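Local coordinates for protein putative fimbrium anchoring subunit Fim4B (Bacteroides ovatus, PDB 5CAG) that probably serves as the anchoring subunit of a fimbrium, as a lipoprotein predicted to sit in the outer membrane, at residues A[118-123]-A[136-141]; A[37-42]-A[69-74]. All coordinates share one frame; numbering follows the deposited sequence.

Both interactions are buried, and their centres lie about 9 Å apart in one domain, consistent with a transthyretin-like β-sandwich. Interaction 2 is a regular antiparallel pairing with backbone hydrogen bonds along its whole length; interaction 1 joins the two strands of a β hairpin, which are bonded at one end and splay apart at the other, where side chains bridge the gap. The strands containing 69-74 and 118-123 are neighbours, joined by a probable hydrogen bond from Val71 N to Ile122 O. Trp138 of interaction 1 packs against Val73 of interaction 2, giving an apolar interior. On the reverse side the chemistry is more polar, with Arg38 and Tyr74 hydrogen-bonded in interaction 2 and Ser70 OG probably bonded to Asp123 O.

Interaction 1 of 2, residues A[118-123]-A[136-141]; sequences YVLNID and LDWKLE. With SO4 (sulfate ion), chain D.
Glu141 O receives two contacts from the facing strand: a fairly straight hydrogen bond of 2.8 Å from Val119 N and a weaker CA-H···O contact from Tyr118 CA at 3.2 Å. The return bond, Glu141 N to Val119 O, is also 2.8 Å but arrives well above the carbonyl plane. These two bonds define one antiparallel hydrogen-bonded pair of the β hairpin formed by strands 118-127 and 134-154. Beyond it the strands diverge: the axes of 118-122 and 136-139 run at 134° to each other and stay at least 8.3 Å apart, and side chains take over. Leu120 CD2 lies over the face of Trp138, 3.6 Å from the centroid of the five-membered ring and 20° off its normal, a CH-pi contact. With CG anti to the carbonyl carbon (chi1 -65°), the indole reaches across toward Leu120; Leu136 CB backs its opposite face. Ile122 CD1 approaches the ring obliquely, 3.8 Å from Trp138 CZ2. Tyr118 OH bonds weakly to a sulfate ion, probably from the crystallisation liquor, which Thr30 OG1 and Lys146 NZ also bind. Strand 118-127 pairs with strand 67-75 through Leu120 and Ile122, whereas Leu136 and Trp138 bond through their backbones to strand 20-25, and the indole packs on Val71 and Val73 of one and on Ile22 and Leu24 of the other.

Interaction 2 of 2, residues A[37-42]-A[69-74]; sequences VRVIFY and YSVVVY
Arg38 runs alongside Tyr74, its CB 4.0 Å above one face of the phenol ring and offset toward the rim. The two side chains point the same way, and Arg38 NH1 donates to Tyr74 OH at 2.8 Å, with the oxygen in the guanidinium plane and that plane turned 76° from the ring. Tyr74 reaches this position because its CG sits between the backbone N and the carbonyl carbon (chi1 67°). The other terminal nitrogen, Arg38 NH2, forms salt bridges with Asp52 and Glu86, so the guanidinium is fixed from more than one direction. Six backbone hydrogen bonds, two in each of the pairs Arg38-Tyr74, Ile40-Val72 and Tyr42-Ser70, establish the antiparallel register; the directions of the two segments are 163° apart. The pairing is consistent with the transthyretin-like β-sandwich expected from the family's clan. Alternation sends Val39, Phe41, Val71 and Val73 to one face, where Phe41, Val71 and Val73 pack against strands 118-127 and 134-154. There Phe41 and Tyr69 form a T-shaped pair, the edge of Phe41 toward the face of Tyr69, with centroids 5.4 Å apart. Val71 CG2 lies over the Phe41 ring, 4.0 Å from its centroid. On the reverse face Val72 CG2 touches Ile40 CB at 3.7 Å and meets the edge of the Tyr42 ring at CE1, 3.9 Å away; Tyr42 OH bonds to Glu86 O.

Interaction 1 of 2, residues A[118-123]-A[136-141]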
loop_
_atom_site.group_PDB
_atom_site.type_symbol
_atom_site.label_atom_id
_atom_site.label_comp_id
_atom_site.label_asym_id
_atom_site.label_seq_id
_atom_site.Cartn_x
_atom_site.Cartn_y
_atom_site.Cartn_z
ATOM N N TYR A 118 -4.643 -1.752 -5.967
ATOM C CA TYR A 118 -6.089 -1.928 -6.008
ATOM C C TYR A 118 -6.393 -3.340 -5.598
ATOM O O TYR A 118 -5.820 -4.274 -6.151
ATOM C CB TYR A 118 -6.657 -1.595 -7.386
ATOM C CG TYR A 118 -6.217 -0.242 -7.882
ATOM C CD1 TYR A 118 -6.821 0.926 -7.422
ATOM C CD2 TYR A 118 -5.170 -0.122 -8.788
ATOM C CE1 TYR A 118 -6.401 2.180 -7.869
ATOM C CE2 TYR A 118 -4.727 1.126 -9.224
ATOM C CZ TYR A 118 -5.344 2.274 -8.767
ATOM O OH TYR A 118 -4.886 3.483 -9.242
ATOM N N VAL A 119 -7.182 -3.504 -4.546
ATOM C CA VAL A 119 -7.442 -4.829 -4.012
ATOM C C VAL A 119 -8.936 -5.078 -3.855
ATOM O O VAL A 119 -9.712 -4.165 -3.555
ATOM C CB VAL A 119 -6.684 -5.023 -2.655
ATOM C CG1 VAL A 119 -7.151 -6.263 -1.883
ATOM C CG2 VAL A 119 -5.184 -5.087 -2.869
ATOM N N LEU A 120 -9.306 -6.349 -4.060
ATOM C CA LEU A 120 -10.583 -6.956 -3.744
ATOM C C LEU A 120 -10.286 -8.256 -3.013
ATOM O O LEU A 120 -9.496 -9.069 -3.514
ATOM C CB LEU A 120 -11.491 -7.192 -4.953
ATOM C CG LEU A 120 -12.702 -8.090 -4.654
ATOM C CD1 LEU A 120 -13.704 -7.391 -3.767
ATOM C CD2 LEU A 120 -13.343 -8.581 -5.902
ATOM N N ASN A 121 -10.863 -8.436 -1.819
ATOM C CA ASN A 121 -10.680 -9.692 -1.096
ATOM C C ASN A 121 -12.012 -10.129 -0.492
ATOM O O ASN A 121 -12.658 -9.359 0.239
ATOM C CB ASN A 121 -9.563 -9.640 -0.061
ATOM C CG ASN A 121 -9.829 -8.773 1.126
ATOM O OD1 ASN A 121 -9.745 -7.536 1.064
ATOM N ND2 ASN A 121 -10.111 -9.423 2.238
ATOM N N ILE A 122 -12.463 -11.334 -0.903
ATOM C CA ILE A 122 -13.710 -11.964 -0.459
ATOM C C ILE A 122 -13.302 -13.121 0.435
ATOM O O ILE A 122 -12.541 -13.978 -0.029
ATOM C CB ILE A 122 -14.562 -12.424 -1.670
ATOM C CG1 ILE A 122 -14.859 -11.268 -2.633
ATOM C CG2 ILE A 122 -15.838 -13.107 -1.205
ATOM C CD1 ILE A 122 -15.122 -11.694 -4.066
ATOM N N ASP A 123 -13.724 -13.120 1.720
ATOM C CA ASP A 123 -13.357 -14.197 2.639
ATOM C C ASP A 123 -14.016 -15.515 2.223
ATOM O O ASP A 123 -13.382 -16.564 2.345
ATOM C CB ASP A 123 -13.702 -13.866 4.093
ATOM C CG ASP A 123 -12.853 -12.810 4.778
ATOM O OD1 ASP A 123 -11.713 -12.532 4.290
ATOM O OD2 ASP A 123 -13.287 -12.304 5.839
ATOM N N LEU A 136 -19.526 -12.594 -12.418
ATOM C CA LEU A 136 -19.137 -11.760 -11.282
ATOM C C LEU A 136 -18.940 -10.299 -11.750
ATOM O O LEU A 136 -18.311 -10.072 -12.793
ATOM C CB LEU A 136 -17.817 -12.271 -10.665
ATOM C CG LEU A 136 -17.754 -13.514 -9.778
ATOM C CD1 LEU A 136 -18.656 -13.438 -8.590
ATOM C CD2 LEU A 136 -17.779 -14.786 -10.565
ATOM N N ASP A 137 -19.454 -9.317 -11.000
ATOM C CA ASP A 137 -19.244 -7.920 -11.366
ATOM C C ASP A 137 -18.489 -7.259 -10.233
ATOM O O ASP A 137 -19.056 -6.998 -9.181
ATOM C CB ASP A 137 -20.557 -7.222 -11.694
ATOM C CG ASP A 137 -21.040 -7.534 -13.085
ATOM O OD1 ASP A 137 -21.555 -8.651 -13.295
ATOM O OD2 ASP A 137 -20.902 -6.663 -13.965
ATOM N N TRP A 138 -17.185 -7.098 -10.410
ATOM C CA TRP A 138 -16.313 -6.589 -9.370
ATOM C C TRP A 138 -15.789 -5.223 -9.695
ATOM O O TRP A 138 -15.809 -4.796 -10.842
ATOM C CB TRP A 138 -15.137 -7.564 -9.146
ATOM C CG TRP A 138 -15.518 -8.920 -8.609
ATOM C CD1 TRP A 138 -16.639 -9.233 -7.901
ATOM C CD2 TRP A 138 -14.713 -10.105 -8.620
ATOM N NE1 TRP A 138 -16.602 -10.546 -7.510
ATOM C CE2 TRP A 138 -15.426 -11.106 -7.928
ATOM C CE3 TRP A 138 -13.452 -10.425 -9.152
ATOM C CZ2 TRP A 138 -14.936 -12.411 -7.767
ATOM C CZ3 TRP A 138 -12.980 -11.730 -9.020
ATOM C CH2 TRP A 138 -13.710 -12.699 -8.317
ATOM N N LYS A 139 -15.365 -4.528 -8.645
ATOM C CA LYS A 139 -14.757 -3.195 -8.592
ATOM C C LYS A 139 -13.618 -3.319 -7.605
ATOM O O LYS A 139 -13.764 -4.049 -6.616
ATOM C CB LYS A 139 -15.790 -2.150 -8.148
ATOM C CG LYS A 139 -15.264 -0.732 -8.154
ATOM C CD LYS A 139 -16.343 0.339 -8.119
ATOM C CE LYS A 139 -16.693 0.894 -9.483
ATOM N NZ LYS A 139 -17.862 1.830 -9.415
ATOM N N LEU A 140 -12.463 -2.718 -7.881
ATOM C CA LEU A 140 -11.382 -2.907 -6.928
ATOM C C LEU A 140 -11.267 -1.704 -6.037
ATOM O O LEU A 140 -11.859 -0.667 -6.337
ATOM C CB LEU A 140 -10.092 -3.202 -7.664
ATOM C CG LEU A 140 -9.682 -4.656 -7.691
ATOM C CD1 LEU A 140 -10.738 -5.523 -8.342
ATOM C CD2 LEU A 140 -8.390 -4.813 -8.425
ATOM N N GLU A 141 -10.576 -1.837 -4.910
ATOM C CA GLU A 141 -10.477 -0.717 -3.979
ATOM C C GLU A 141 -9.039 -0.183 -3.892
ATOM O O GLU A 141 -8.107 -0.978 -3.768
ATOM C CB GLU A 141 -10.994 -1.147 -2.594
ATOM C CG GLU A 141 -10.546 -0.264 -1.444
ATOM C CD GLU A 141 -10.895 -0.744 -0.054
ATOM O OE1 GLU A 141 -11.124 -1.962 0.148
ATOM O OE2 GLU A 141 -10.857 0.109 0.857
HETATM S S SO4 D . -5.198 7.707 -9.257
HETATM O O1 SO4 D . -3.792 7.583 -9.663
HETATM O O2 SO4 D . -6.052 7.843 -10.431
HETATM O O3 SO4 D . -5.588 6.520 -8.486
HETATM O O4 SO4 D . -5.369 8.901 -8.433
#

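Interaction 2 of 2, residues A[37-42]-A[69-74]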
loop_
_atom_site.group_PDB
_atom_site.type_symbol
_atom_site.label_atom_id
_atom_site.label_comp_id
_atom_site.label_asym_id
_atom_site.label_seq_id
_atom_site.Cartn_x
_atom_site.Cartn_y
_atom_site.Cartn_z
ATOM N N VAL A 37 -4.726 -7.418 -13.950
ATOM C CA VAL A 37 -4.884 -7.896 -12.567
ATOM C C VAL A 37 -4.614 -9.387 -12.431
ATOM O O VAL A 37 -4.721 -10.121 -13.405
ATOM C CB VAL A 37 -6.277 -7.579 -11.961
ATOM C CG1 VAL A 37 -6.595 -6.088 -12.015
ATOM C CG2 VAL A 37 -7.383 -8.407 -12.611
ATOM N N ARG A 38 -4.312 -9.830 -11.205
ATOM C CA ARG A 38 -4.114 -11.236 -10.865
ATOM C C ARG A 38 -5.260 -11.652 -9.975
ATOM O O ARG A 38 -5.666 -10.865 -9.109
ATOM C CB ARG A 38 -2.761 -11.499 -10.189
ATOM C CG ARG A 38 -2.359 -12.978 -10.255
ATOM C CD ARG A 38 -1.647 -13.362 -8.988
ATOM N NE ARG A 38 -0.876 -14.603 -9.087
ATOM C CZ ARG A 38 0.166 -14.879 -8.304
ATOM N NH1 ARG A 38 0.580 -13.995 -7.401
ATOM N NH2 ARG A 38 0.821 -16.024 -8.438
ATOM N N VAL A 39 -5.841 -12.839 -10.231
ATOM C CA VAL A 39 -6.991 -13.358 -9.495
ATOM C C VAL A 39 -6.609 -14.690 -8.873
ATOM O O VAL A 39 -6.153 -15.599 -9.584
ATOM C CB VAL A 39 -8.255 -13.489 -10.382
ATOM C CG1 VAL A 39 -9.452 -13.930 -9.557
ATOM C CG2 VAL A 39 -8.571 -12.205 -11.148
ATOM N N ILE A 40 -6.750 -14.816 -7.549
ATOM C CA ILE A 40 -6.413 -16.094 -6.918
ATOM C C ILE A 40 -7.603 -16.582 -6.132
ATOM O O ILE A 40 -8.182 -15.834 -5.352
ATOM C CB ILE A 40 -5.127 -16.111 -6.051
ATOM C CG1 ILE A 40 -3.952 -15.437 -6.744
ATOM C CG2 ILE A 40 -4.764 -17.540 -5.672
ATOM C CD1 ILE A 40 -2.911 -14.970 -5.774
ATOM N N PHE A 41 -7.941 -17.846 -6.334
ATOM C CA PHE A 41 -9.022 -18.540 -5.670
ATOM C C PHE A 41 -8.443 -19.565 -4.697
ATOM O O PHE A 41 -7.922 -20.580 -5.145
ATOM C CB PHE A 41 -9.887 -19.229 -6.729
ATOM C CG PHE A 41 -10.931 -18.358 -7.377
ATOM C CD1 PHE A 41 -10.594 -17.490 -8.405
ATOM C CD2 PHE A 41 -12.263 -18.447 -6.996
ATOM C CE1 PHE A 41 -11.572 -16.715 -9.029
ATOM C CE2 PHE A 41 -13.232 -17.658 -7.609
ATOM C CZ PHE A 41 -12.882 -16.815 -8.635
ATOM N N TYR A 42 -8.486 -19.303 -3.386
ATOM C CA TYR A 42 -7.951 -20.258 -2.425
ATOM C C TYR A 42 -9.087 -21.178 -1.966
ATOM O O TYR A 42 -10.076 -20.704 -1.400
ATOM C CB TYR A 42 -7.257 -19.575 -1.234
ATOM C CG TYR A 42 -6.115 -18.660 -1.618
ATOM C CD1 TYR A 42 -6.338 -17.315 -1.902
ATOM C CD2 TYR A 42 -4.807 -19.124 -1.649
ATOM C CE1 TYR A 42 -5.290 -16.465 -2.236
ATOM C CE2 TYR A 42 -3.750 -18.278 -1.975
ATOM C CZ TYR A 42 -3.997 -16.949 -2.267
ATOM O OH TYR A 42 -2.967 -16.112 -2.618
ATOM N N TYR A 69 -14.408 -20.983 -1.745
ATOM C CA TYR A 69 -13.118 -20.313 -1.879
ATOM C C TYR A 69 -13.007 -19.009 -1.113
ATOM O O TYR A 69 -14.003 -18.424 -0.688
ATOM C CB TYR A 69 -12.863 -19.944 -3.352
ATOM C CG TYR A 69 -12.815 -21.103 -4.306
ATOM C CD1 TYR A 69 -11.624 -21.784 -4.546
ATOM C CD2 TYR A 69 -13.941 -21.481 -5.026
ATOM C CE1 TYR A 69 -11.571 -22.857 -5.431
ATOM C CE2 TYR A 69 -13.904 -22.557 -5.910
ATOM C CZ TYR A 69 -12.713 -23.235 -6.119
ATOM O OH TYR A 69 -12.665 -24.280 -7.001
ATOM N N SER A 70 -11.782 -18.512 -1.036
ATOM C CA SER A 70 -11.418 -17.188 -0.569
ATOM C C SER A 70 -10.820 -16.541 -1.815
ATOM O O SER A 70 -10.125 -17.241 -2.552
ATOM C CB SER A 70 -10.452 -17.277 0.603
ATOM O OG SER A 70 -11.092 -17.761 1.771
ATOM N N VAL A 71 -11.155 -15.291 -2.148
ATOM C CA VAL A 71 -10.642 -14.734 -3.407
ATOM C C VAL A 71 -9.814 -13.464 -3.173
ATOM O O VAL A 71 -10.111 -12.697 -2.246
ATOM C CB VAL A 71 -11.803 -14.456 -4.414
ATOM C CG1 VAL A 71 -11.279 -14.005 -5.774
ATOM C CG2 VAL A 71 -12.701 -15.672 -4.577
ATOM N N VAL A 72 -8.800 -13.236 -4.034
ATOM C CA VAL A 72 -7.997 -12.007 -4.034
ATOM C C VAL A 72 -7.844 -11.515 -5.478
ATOM O O VAL A 72 -7.661 -12.320 -6.395
ATOM C CB VAL A 72 -6.611 -12.044 -3.323
ATOM C CG1 VAL A 72 -6.735 -12.279 -1.831
ATOM C CG2 VAL A 72 -5.667 -13.044 -3.962
ATOM N N VAL A 73 -7.951 -10.200 -5.677
ATOM C CA VAL A 73 -7.753 -9.574 -6.980
ATOM C C VAL A 73 -6.923 -8.343 -6.752
ATOM O O VAL A 73 -7.350 -7.450 -6.004
ATOM C CB VAL A 73 -9.038 -9.220 -7.759
ATOM C CG1 VAL A 73 -8.688 -8.798 -9.181
ATOM C CG2 VAL A 73 -10.026 -10.372 -7.769
ATOM N N TYR A 74 -5.749 -8.278 -7.373
ATOM C CA TYR A 74 -4.914 -7.101 -7.217
ATOM C C TYR A 74 -4.218 -6.799 -8.551
ATOM O O TYR A 74 -4.146 -7.678 -9.408
ATOM C CB TYR A 74 -3.927 -7.293 -6.057
ATOM C CG TYR A 74 -2.882 -8.363 -6.301
ATOM C CD1 TYR A 74 -1.685 -8.063 -6.942
ATOM C CD2 TYR A 74 -3.079 -9.671 -5.867
ATOM C CE1 TYR A 74 -0.722 -9.043 -7.169
ATOM C CE2 TYR A 74 -2.124 -10.669 -6.107
ATOM C CZ TYR A 74 -0.947 -10.348 -6.764
ATOM O OH TYR A 74 0.020 -11.299 -7.002
#